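MPT synthase subunit 2 (Burkholderia ambifaria, PDB 7L32) probably acts as the catalytic subunit of molybdopterin synthase, which inserts dithiolene sulfur into cyclic pyranopterin monophosphate to make molybdopterin. Local coordinates at residues I12-D17 against H90-L95; V42-D47 against L98-M103; M57-Y62 against F131-T136. One frame throughout, in Å; residues are numbered along the deposited sequence.

Contact 1: residues I12-D17 against H90-L95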
# COMPACT_ATOMS: atom_id res chain seq x y z
N ILE A 12 3.30 10.63 -13.34
CA ILE A 12 2.64 11.52 -12.39
C ILE A 12 1.54 12.26 -13.14
O ILE A 12 1.81 12.83 -14.20
CB ILE A 12 3.63 12.51 -11.76
CG1 ILE A 12 4.44 11.86 -10.63
CG2 ILE A 12 2.91 13.76 -11.28
CD1 ILE A 12 5.61 11.02 -11.08
N ARG A 13 0.32 12.26 -12.59
CA ARG A 13 -0.82 12.87 -13.26
C ARG A 13 -1.74 13.57 -12.27
O ARG A 13 -1.96 13.08 -11.16
CB ARG A 13 -1.64 11.80 -14.00
CG ARG A 13 -2.06 12.11 -15.39
CD ARG A 13 -2.38 10.81 -16.11
NE ARG A 13 -3.46 10.05 -15.48
CZ ARG A 13 -3.37 8.77 -15.16
NH1 ARG A 13 -2.27 8.08 -15.36
NH2 ARG A 13 -4.44 8.16 -14.64
N ILE A 14 -2.28 14.71 -12.68
CA ILE A 14 -3.35 15.41 -11.98
C ILE A 14 -4.55 15.47 -12.92
O ILE A 14 -4.41 15.90 -14.07
CB ILE A 14 -2.92 16.83 -11.55
CG1 ILE A 14 -1.82 16.76 -10.48
CG2 ILE A 14 -4.12 17.62 -11.03
CD1 ILE A 14 -1.03 18.04 -10.34
N GLN A 15 -5.72 15.07 -12.42
CA GLN A 15 -6.89 14.95 -13.29
C GLN A 15 -8.16 15.18 -12.47
O GLN A 15 -8.16 15.06 -11.25
CB GLN A 15 -6.95 13.58 -13.96
CG GLN A 15 -7.15 12.43 -12.95
CD GLN A 15 -6.98 11.06 -13.57
OE1 GLN A 15 -6.03 10.82 -14.33
NE2 GLN A 15 -7.90 10.14 -13.28
N THR A 16 -9.25 15.48 -13.17
CA THR A 16 -10.55 15.56 -12.51
C THR A 16 -11.26 14.21 -12.50
O THR A 16 -11.98 13.91 -11.55
CB THR A 16 -11.46 16.60 -13.18
OG1 THR A 16 -11.70 16.25 -14.55
CG2 THR A 16 -10.87 18.02 -13.10
N ASP A 17 -11.08 13.41 -13.55
CA ASP A 17 -11.72 12.10 -13.61
C ASP A 17 -11.25 11.22 -12.46
O ASP A 17 -10.15 11.37 -11.93
CB ASP A 17 -11.41 11.40 -14.94
CG ASP A 17 -12.17 11.97 -16.11
OD1 ASP A 17 -13.24 12.61 -15.91
OD2 ASP A 17 -11.70 11.75 -17.25
N HIS A 90 -3.34 12.27 -8.75
CA HIS A 90 -4.05 13.09 -7.78
C HIS A 90 -5.23 13.76 -8.47
O HIS A 90 -5.11 14.23 -9.60
CB HIS A 90 -3.11 14.15 -7.16
CG HIS A 90 -3.55 14.63 -5.81
ND1 HIS A 90 -4.75 15.26 -5.59
CD2 HIS A 90 -2.91 14.62 -4.61
CE1 HIS A 90 -4.85 15.60 -4.31
NE2 HIS A 90 -3.75 15.22 -3.70
N ARG A 91 -6.38 13.78 -7.80
CA ARG A 91 -7.56 14.40 -8.39
C ARG A 91 -7.69 15.84 -7.91
O ARG A 91 -7.15 16.23 -6.87
CB ARG A 91 -8.83 13.63 -8.07
CG ARG A 91 -8.83 12.22 -8.65
CD ARG A 91 -10.11 11.50 -8.31
NE ARG A 91 -11.25 12.05 -9.02
CZ ARG A 91 -12.51 11.88 -8.65
NH1 ARG A 91 -12.82 11.22 -7.54
NH2 ARG A 91 -13.49 12.40 -9.40
N VAL A 92 -8.41 16.64 -8.71
CA VAL A 92 -8.81 18.00 -8.35
C VAL A 92 -10.28 18.17 -8.73
O VAL A 92 -10.89 17.30 -9.35
CB VAL A 92 -7.93 19.07 -9.04
CG1 VAL A 92 -6.51 19.04 -8.47
CG2 VAL A 92 -7.91 18.86 -10.55
N GLY A 93 -10.84 19.31 -8.34
CA GLY A 93 -12.24 19.58 -8.58
C GLY A 93 -13.10 19.40 -7.34
O GLY A 93 -12.63 19.42 -6.21
N ARG A 94 -14.39 19.21 -7.58
CA ARG A 94 -15.37 19.07 -6.51
C ARG A 94 -15.47 17.59 -6.13
O ARG A 94 -15.96 16.78 -6.92
CB ARG A 94 -16.72 19.63 -6.96
CG ARG A 94 -17.74 19.83 -5.85
CD ARG A 94 -18.99 20.50 -6.42
NE ARG A 94 -20.13 20.38 -5.52
CZ ARG A 94 -20.96 19.35 -5.51
NH1 ARG A 94 -20.78 18.31 -6.32
NH2 ARG A 94 -21.99 19.35 -4.68
N LEU A 95 -15.00 17.26 -4.94
CA LEU A 95 -14.91 15.87 -4.48
C LEU A 95 -15.85 15.67 -3.30
O LEU A 95 -15.84 16.46 -2.35
CB LEU A 95 -13.48 15.52 -4.08
CG LEU A 95 -12.42 15.74 -5.17
CD1 LEU A 95 -11.02 15.73 -4.56
CD2 LEU A 95 -12.53 14.69 -6.28
O HOH W 1 -13.15 15.96 -10.07
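Arg91 runs its side chain alongside the backbone of Gln15, Thr16 and Asp17, continuing a contact that begins as two parallel neighbours in the mixed sheet. The register is set by backbone bonds that alternate between strands: His90 N donates to Arg13 O at 2.9 Å, Gln15 N to His90 O, and Val92 N to Gln15 O. From this frame the Arg91 chain can be traced outward. Its CB packs 3.6 Å from Gln15 O, and CG then passes 3.6 Å from Asp17 O, with CD following along the same carbonyl. A bend at chi3 (70°) turns the guanidinium back so that two nitrogens, side-on, grip one oxygen: NE lies 3.2 Å and NH2 3.0 Å from Thr16 O. The two bonds differ in approach. NH2 arrives nearly in line with the carbonyl (C=O...N angle 164°), whereas NE stands above its plane, although Thr16 O remains in the plane of the guanidinium. NH1 bonds to Gln100 O, and Leu95 CD2 lies over the middle of one face, 3.6 Å from its plane. On the other side of the sheet, Ile14 CG2 meets Val92 CG1 at 3.8 Å. Past the last backbone bond, a water donates to both Thr16 O and Val92 O, the latter at 2.7 Å, bridging the strands where they part. Thr16 O thus accepts from two arginine nitrogens and a water, so a cationic group, whose rotation is fixed by bonds on NE, NH1 and NH2, holds the turn that follows strand 11-15, an edge strand within this chain, where regular pairing stops.

Contact 2: residues V42-D47 against L98-M103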
# COMPACT_ATOMS: atom_id res chain seq x y z
N VAL A 42 -4.22 4.71 -1.12
CA VAL A 42 -5.33 5.47 -1.67
C VAL A 42 -5.97 6.28 -0.55
O VAL A 42 -6.43 5.71 0.44
CB VAL A 42 -6.38 4.58 -2.34
CG1 VAL A 42 -7.55 5.43 -2.86
CG2 VAL A 42 -5.76 3.79 -3.50
N GLY A 43 -6.03 7.60 -0.73
CA GLY A 43 -6.74 8.46 0.20
C GLY A 43 -8.09 8.87 -0.38
O GLY A 43 -8.20 9.11 -1.58
N THR A 44 -9.10 8.93 0.49
CA THR A 44 -10.48 9.21 0.10
C THR A 44 -11.08 10.24 1.04
O THR A 44 -10.75 10.27 2.23
CB THR A 44 -11.39 7.95 0.15
OG1 THR A 44 -11.27 7.32 1.43
CG2 THR A 44 -11.01 6.95 -0.94
N VAL A 45 -11.98 11.07 0.49
CA VAL A 45 -12.65 12.11 1.29
C VAL A 45 -13.35 11.47 2.47
O VAL A 45 -14.27 10.66 2.31
CB VAL A 45 -13.64 12.91 0.43
CG1 VAL A 45 -14.33 13.98 1.28
CG2 VAL A 45 -12.95 13.53 -0.79
N ARG A 46 -12.93 11.84 3.68
CA ARG A 46 -13.50 11.24 4.87
C ARG A 46 -14.93 11.73 5.08
O ARG A 46 -15.25 12.91 4.85
CB ARG A 46 -12.62 11.54 6.08
CG ARG A 46 -12.68 10.46 7.17
CD ARG A 46 -11.87 10.88 8.39
NE ARG A 46 -12.04 9.96 9.51
CZ ARG A 46 -11.63 10.21 10.75
NH1 ARG A 46 -11.01 11.34 11.05
NH2 ARG A 46 -11.89 9.33 11.71
N ASP A 47 -15.81 10.83 5.52
CA ASP A 47 -17.23 11.14 5.70
C ASP A 47 -17.43 11.62 7.14
O ASP A 47 -17.92 10.90 8.01
CB ASP A 47 -18.07 9.91 5.37
CG ASP A 47 -19.56 10.20 5.30
OD1 ASP A 47 -19.96 11.38 5.20
OD2 ASP A 47 -20.33 9.22 5.33
N LEU A 98 -16.37 10.05 0.46
CA LEU A 98 -16.08 8.70 -0.01
C LEU A 98 -15.36 8.71 -1.37
O LEU A 98 -14.87 7.66 -1.78
CB LEU A 98 -17.33 7.79 -0.09
CG LEU A 98 -18.13 7.68 1.20
CD1 LEU A 98 -19.36 6.79 1.02
CD2 LEU A 98 -17.27 7.21 2.36
N ASP A 99 -15.27 9.85 -2.06
CA ASP A 99 -14.54 9.90 -3.32
C ASP A 99 -13.05 9.64 -3.09
O ASP A 99 -12.47 10.12 -2.12
CB ASP A 99 -14.68 11.27 -3.98
CG ASP A 99 -16.02 11.48 -4.66
OD1 ASP A 99 -16.82 10.54 -4.78
OD2 ASP A 99 -16.26 12.63 -5.05
N GLN A 100 -12.43 8.94 -4.04
CA GLN A 100 -10.98 8.85 -4.06
C GLN A 100 -10.36 10.21 -4.34
O GLN A 100 -10.84 10.95 -5.21
CB GLN A 100 -10.53 7.86 -5.14
CG GLN A 100 -10.96 6.42 -4.88
CD GLN A 100 -10.48 5.45 -5.95
OE1 GLN A 100 -9.95 4.38 -5.63
NE2 GLN A 100 -10.69 5.80 -7.22
N ILE A 101 -9.29 10.53 -3.61
CA ILE A 101 -8.53 11.78 -3.81
C ILE A 101 -7.21 11.52 -4.52
O ILE A 101 -6.85 12.21 -5.47
CB ILE A 101 -8.27 12.47 -2.45
CG1 ILE A 101 -9.56 12.80 -1.72
CG2 ILE A 101 -7.44 13.74 -2.63
CD1 ILE A 101 -9.31 13.16 -0.27
N VAL A 102 -6.45 10.56 -4.03
CA VAL A 102 -5.06 10.44 -4.44
C VAL A 102 -4.68 8.97 -4.34
O VAL A 102 -5.16 8.26 -3.46
CB VAL A 102 -4.15 11.32 -3.56
CG1 VAL A 102 -4.33 11.00 -2.08
CG2 VAL A 102 -2.68 11.22 -3.96
N MET A 103 -3.86 8.52 -5.28
CA MET A 103 -3.22 7.21 -5.14
C MET A 103 -1.73 7.36 -5.39
O MET A 103 -1.30 8.13 -6.26
CB MET A 103 -3.83 6.17 -6.10
CG MET A 103 -3.70 6.44 -7.59
SD MET A 103 -3.68 4.82 -8.43
CE MET A 103 -2.02 4.33 -8.05
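Gly43 faces both Ile101 and Val102, a classic beta bulge between antiparallel strands 37-44 and 100-108 of the mixed sheet. The evidence is in one carbonyl: Gly43 O takes a firm bond from Ile101 N (2.7 Å) and a weak one from Val102 N (3.3 Å), and the register slips by one residue before Thr44. The extra residue swings Ile101 toward the partner segment, where it crosses the side chain of Val45, just past the strand end, at about a right angle; Ile101 CG1 lies 3.6 Å from Val45 CG2, while Ile101 CD1 lies 3.5 Å from Val45 N. Val42, Thr44, Gln100 and Met103 share one face. There Val42 straddles two partners obliquely: with CG1 anti to the backbone N (chi1 178°), that methyl turns to Gln100 OE1 and the other, CG2, to Met103 CB at 4.0 Å. Thr44 lays CG2 over Gln100 CA (3.7 Å). The polar ends look elsewhere: Gln100 NE2 bonds to Asp18 OD1 and Phe19 O, and Thr44 OG1 to Gly36 O of the second subunit, whose strand pairs with Val42 and carries the sheet across the dimer interface. Beyond the strands backbone bonding continues, Leu98 N donating to Val45 O at 2.9 Å.

Contact 3: residues M57-Y62 against F131-T136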
# COMPACT_ATOMS: atom_id res chain seq x y z
N MET A 57 -15.62 19.02 -0.76
CA MET A 57 -14.25 19.51 -0.88
C MET A 57 -14.00 19.93 -2.31
O MET A 57 -14.17 19.14 -3.24
CB MET A 57 -13.27 18.42 -0.44
CG MET A 57 -11.78 18.78 -0.61
SD MET A 57 -10.62 17.43 -0.34
CE MET A 57 -11.52 16.37 0.80
N GLU A 58 -13.59 21.19 -2.49
CA GLU A 58 -13.18 21.71 -3.79
C GLU A 58 -11.67 21.92 -3.72
O GLU A 58 -11.20 22.80 -2.99
CB GLU A 58 -13.90 23.01 -4.13
CG GLU A 58 -15.36 22.84 -4.50
CD GLU A 58 -15.83 23.86 -5.50
OE1 GLU A 58 -15.01 24.28 -6.34
OE2 GLU A 58 -17.01 24.27 -5.44
N LEU A 59 -10.93 21.12 -4.49
CA LEU A 59 -9.47 21.13 -4.55
C LEU A 59 -9.01 21.70 -5.88
O LEU A 59 -9.56 21.35 -6.93
CB LEU A 59 -8.87 19.72 -4.43
CG LEU A 59 -8.33 19.21 -3.11
CD1 LEU A 59 -7.61 17.86 -3.32
CD2 LEU A 59 -7.42 20.26 -2.49
N GLU A 60 -7.97 22.54 -5.85
CA GLU A 60 -7.35 23.06 -7.06
C GLU A 60 -5.84 22.98 -6.92
O GLU A 60 -5.29 23.12 -5.83
CB GLU A 60 -7.79 24.51 -7.35
CG GLU A 60 -9.22 24.66 -7.89
CD GLU A 60 -9.62 23.58 -8.89
OE1 GLU A 60 -8.79 23.22 -9.77
OE2 GLU A 60 -10.76 23.09 -8.80
N HIS A 61 -5.18 22.75 -8.05
CA HIS A 61 -3.73 22.71 -8.13
C HIS A 61 -3.25 23.96 -8.87
O HIS A 61 -4.05 24.78 -9.32
CB HIS A 61 -3.26 21.43 -8.84
CG HIS A 61 -3.60 21.40 -10.30
ND1 HIS A 61 -4.88 21.56 -10.77
CD2 HIS A 61 -2.81 21.26 -11.40
CE1 HIS A 61 -4.88 21.50 -12.09
NE2 HIS A 61 -3.63 21.32 -12.50
N TYR A 62 -1.92 24.10 -8.97
CA TYR A 62 -1.29 25.15 -9.77
C TYR A 62 -0.79 24.49 -11.05
O TYR A 62 0.23 23.78 -11.02
CB TYR A 62 -0.13 25.78 -8.98
CG TYR A 62 0.49 27.08 -9.55
CD1 TYR A 62 0.51 27.34 -10.91
CD2 TYR A 62 1.07 28.01 -8.70
CE1 TYR A 62 1.09 28.51 -11.42
CE2 TYR A 62 1.65 29.18 -9.19
CZ TYR A 62 1.66 29.42 -10.55
OH TYR A 62 2.24 30.58 -11.04
N PHE A 131 -1.46 22.57 -3.37
CA PHE A 131 -2.90 22.41 -3.58
C PHE A 131 -3.61 23.42 -2.70
O PHE A 131 -3.08 23.81 -1.66
CB PHE A 131 -3.40 21.00 -3.21
CG PHE A 131 -3.01 19.94 -4.19
CD1 PHE A 131 -3.76 19.73 -5.33
CD2 PHE A 131 -1.89 19.15 -3.96
CE1 PHE A 131 -3.40 18.73 -6.25
CE2 PHE A 131 -1.52 18.18 -4.86
CZ PHE A 131 -2.28 17.96 -6.00
N TRP A 132 -4.83 23.79 -3.10
CA TRP A 132 -5.66 24.75 -2.37
C TRP A 132 -7.07 24.21 -2.24
O TRP A 132 -7.59 23.58 -3.16
CB TRP A 132 -5.70 26.12 -3.08
CG TRP A 132 -4.39 26.86 -3.02
CD1 TRP A 132 -4.07 27.87 -2.14
CD2 TRP A 132 -3.22 26.65 -3.83
NE1 TRP A 132 -2.78 28.30 -2.38
CE2 TRP A 132 -2.24 27.57 -3.41
CE3 TRP A 132 -2.92 25.78 -4.89
CZ2 TRP A 132 -0.97 27.65 -4.00
CZ3 TRP A 132 -1.65 25.85 -5.47
CH2 TRP A 132 -0.70 26.78 -5.03
N LYS A 133 -7.70 24.49 -1.10
CA LYS A 133 -9.06 24.11 -0.80
C LYS A 133 -9.94 25.35 -0.73
O LYS A 133 -9.53 26.37 -0.16
CB LYS A 133 -9.16 23.37 0.55
CG LYS A 133 -9.49 21.90 0.46
CD LYS A 133 -9.56 21.28 1.86
CE LYS A 133 -10.57 22.00 2.75
NZ LYS A 133 -11.99 21.61 2.47
N LYS A 134 -11.12 25.27 -1.33
CA LYS A 134 -12.05 26.39 -1.27
C LYS A 134 -12.77 26.39 0.07
O LYS A 134 -13.26 25.34 0.51
CB LYS A 134 -13.06 26.32 -2.42
CG LYS A 134 -13.86 27.61 -2.60
CD LYS A 134 -15.01 27.45 -3.58
CE LYS A 134 -16.15 26.67 -2.95
NZ LYS A 134 -17.41 26.76 -3.75
N GLU A 135 -12.83 27.55 0.72
CA GLU A 135 -13.55 27.69 1.98
C GLU A 135 -14.32 29.00 1.99
O GLU A 135 -13.84 30.01 1.48
CB GLU A 135 -12.60 27.63 3.19
CG GLU A 135 -12.09 26.22 3.46
CD GLU A 135 -11.05 26.16 4.57
OE1 GLU A 135 -10.72 27.22 5.14
OE2 GLU A 135 -10.57 25.04 4.86
N THR A 136 -15.52 28.97 2.57
CA THR A 136 -16.37 30.15 2.67
C THR A 136 -16.13 30.80 4.03
O THR A 136 -16.58 30.28 5.06
CB THR A 136 -17.84 29.79 2.47
OG1 THR A 136 -17.97 28.93 1.33
CG2 THR A 136 -18.66 31.05 2.23
O HOH W 2 -13.17 22.83 0.08
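Lys134 NZ is gripped by two carboxylates, Glu58 OE2 at 3.0 Å and Glu141 OE2, linking three strands of the antiparallel sheet that projects from the mixed-sheet core. The Glu58 and Lys134 side chains lie side by side and point the same way, CB to CB 3.8 Å, yet the ammonium meets OE2 from above the carboxylate plane, 65° out of it. Next to this salt bridge the backbone pairing is regular: Lys134 N donates to Glu58 O, while Glu60 and Trp132 exchange both backbone bonds, Trp132 N to Glu60 O at 2.8 Å. The same Glu60 O sits in the plane of the indole, at its edge beside Trp132 CE3 (3.7 Å), and farther along Trp132 CZ3 packs on Tyr62 CB at 3.8 Å. On the opposite face, the Leu59 and Lys133 side chains cross at a slant, Leu59 CD2 against Lys133 CG, and His61 CB comes obliquely to Phe131 CE1 at 3.7 Å; the Phe131 ring also stacks with His90, which joins this sheet to the core. Lys133 bends at chi3 and chi4 (57° and 78°), curling its ammonium back to a water that also accepts from Glu58 N and donates to Lys134 O, with Lys133 NZ 2.9 Å from that water.

Overall arrangement
From the N terminus, the three opening segments come in the order 12-17, 42-47, 57-62 and their partners follow in the same order, 90-95, 98-103, 131-136, so the three closures cross one another pairwise and none nests. Contact 1 closes the first loop, bringing strand 11-15 to the edge of the mixed sheet; contact 2 closes the second at that sheet's other outer strand within this chain, where the second subunit continues the sheet; contact 3 closes the last within the antiparallel sheet. Segment 90-95 passes from one sheet to the other: strand 85-91 belongs to the mixed sheet, while strand 93-95 pairs with 57-61. Met57 completes the junction, its CE packing on Val45 and Ile101 of contact 2.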